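Local coordinates for putative immunoglobulin-blocking virulence protein (Mycoplasma mycoides subsp. capri, PDB 7ADK) that probably blocks host immunoglobulins as a mycoplasma virulence factor, at residues 150-153 against 154-157. Numbering follows the deposited sequence.
Sequences VTHQ and RDKD
H152 and D155 meet through one side chain-to-backbone hydrogen bond: H152 N donates to D155 OD2 over 3.2 Å, with an N-H...O angle of 163°. The donor sits above the carboxylate, 65° out of its plane, so the bond is straight at the hydrogen but poorly directed at the acceptor. D155 CG, anti to the carbonyl carbon and beside the backbone N (chi1 -50°), carries OD2 back to H152 N. OD1 forms a salt bridge with R574, so both carboxylate oxygens have a partner; the arginine would probably favour the charged form of this buried group.

Backbone bonds supply the second group. H152 O accepts weak bonds from D155 N and, at 3.4 Å, from K156 N. Q153 O takes a weak bond from K156 N and a straighter one from D157 N at 3.1 Å, an i to i+4 helical bond.

Side-chain packing is slight, with D155 buried among mostly exposed neighbours. The H152 ring and the D155 carboxylate run alongside each other, pointing the same way, and H152 CB lies 3.7 Å from D155 OD2. The Q153 chain, bent at chi2, slants across the K156 side chain, OE1 lying 3.8 Å from K156 CB.

With H152 as N-cap of the short helix 153-157, the N3 carboxylate accepting its backbone N-H is the reciprocal half of a capping box; H152 supplies no side-chain acceptor for the other half.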
loop_
_atom_site.group_PDB
_atom_site.type_symbol
_atom_site.label_atom_id
_atom_site.label_comp_id
_atom_site.label_asym_id
_atom_site.label_seq_id
_atom_site.Cartn_x
_atom_site.Cartn_y
_atom_site.Cartn_z
ATOM N N VAL A 150 -16.690 2.434 -42.609
ATOM C CA VAL A 150 -16.050 3.064 -43.764
ATOM C C VAL A 150 -14.549 3.208 -43.515
ATOM O O VAL A 150 -14.100 4.140 -42.848
ATOM C CB VAL A 150 -16.709 4.419 -44.092
ATOM C CG1 VAL A 150 -16.098 5.065 -45.333
ATOM C CG2 VAL A 150 -18.197 4.255 -44.355
ATOM N N THR A 151 -13.768 2.257 -44.028
ATOM C CA THR A 151 -12.299 2.354 -44.106
ATOM C C THR A 151 -11.893 3.379 -45.174
ATOM O O THR A 151 -12.546 3.483 -46.215
ATOM C CB THR A 151 -11.661 0.976 -44.354
ATOM O OG1 THR A 151 -10.272 1.103 -44.493
ATOM C CG2 THR A 151 -12.157 0.225 -45.589
ATOM N N HIS A 152 -10.839 4.164 -44.938
ATOM C CA HIS A 152 -10.291 5.125 -45.900
ATOM C C HIS A 152 -9.004 4.569 -46.499
ATOM O O HIS A 152 -8.240 3.888 -45.823
ATOM C CB HIS A 152 -10.050 6.493 -45.243
ATOM C CG HIS A 152 -11.255 7.111 -44.576
ATOM N ND1 HIS A 152 -11.219 8.074 -43.567
ATOM C CD2 HIS A 152 -12.552 6.911 -44.926
ATOM C CE1 HIS A 152 -12.496 8.382 -43.299
ATOM N NE2 HIS A 152 -13.314 7.701 -44.104
ATOM N N GLN A 153 -8.718 4.872 -47.759
ATOM C CA GLN A 153 -7.515 4.358 -48.414
ATOM C C GLN A 153 -6.233 4.903 -47.753
ATOM O O GLN A 153 -5.268 4.157 -47.595
ATOM C CB GLN A 153 -7.596 4.665 -49.910
ATOM C CG GLN A 153 -6.488 3.982 -50.722
ATOM C CD GLN A 153 -6.488 2.461 -50.621
ATOM O OE1 GLN A 153 -5.498 1.842 -50.282
ATOM N NE2 GLN A 153 -7.580 1.795 -50.873
ATOM N N ARG A 154 -6.230 6.095 -47.133
ATOM C CA ARG A 154 -5.125 6.514 -46.236
ATOM C C ARG A 154 -4.963 5.653 -44.966
ATOM O O ARG A 154 -3.851 5.495 -44.472
ATOM C CB ARG A 154 -5.235 8.011 -45.929
ATOM C CG ARG A 154 -3.932 8.567 -45.347
ATOM C CD ARG A 154 -4.043 10.034 -44.958
ATOM N NE ARG A 154 -2.846 10.517 -44.255
ATOM C CZ ARG A 154 -2.503 10.308 -42.998
ATOM N NH1 ARG A 154 -3.244 9.639 -42.174
ATOM N NH2 ARG A 154 -1.383 10.760 -42.542
ATOM N N ASP A 155 -6.022 5.018 -44.463
ATOM C CA ASP A 155 -5.913 4.054 -43.364
ATOM C C ASP A 155 -5.214 2.755 -43.798
ATOM O O ASP A 155 -4.636 2.045 -42.977
ATOM C CB ASP A 155 -7.274 3.690 -42.738
ATOM C CG ASP A 155 -8.222 4.833 -42.334
ATOM O OD1 ASP A 155 -7.776 5.989 -42.164
ATOM O OD2 ASP A 155 -9.432 4.569 -42.138
ATOM N N LYS A 156 -5.238 2.389 -45.082
ATOM C CA LYS A 156 -4.468 1.239 -45.577
ATOM C C LYS A 156 -3.024 1.612 -45.881
ATOM O O LYS A 156 -2.120 0.902 -45.455
ATOM C CB LYS A 156 -5.203 0.588 -46.757
ATOM C CG LYS A 156 -4.552 -0.741 -47.168
ATOM C CD LYS A 156 -5.420 -1.559 -48.135
ATOM C CE LYS A 156 -6.657 -2.187 -47.477
ATOM N NZ LYS A 156 -6.323 -3.338 -46.612
ATOM N N ASP A 157 -2.775 2.738 -46.548
ATOM C CA ASP A 157 -1.418 3.062 -47.009
ATOM C C ASP A 157 -0.449 3.520 -45.898
ATOM O O ASP A 157 0.760 3.349 -46.042
ATOM C CB ASP A 157 -1.467 3.984 -48.239
ATOM C CG ASP A 157 -1.821 5.454 -48.011
ATOM O OD1 ASP A 157 -1.115 6.140 -47.253
ATOM O OD2 ASP A 157 -2.732 5.961 -48.687
#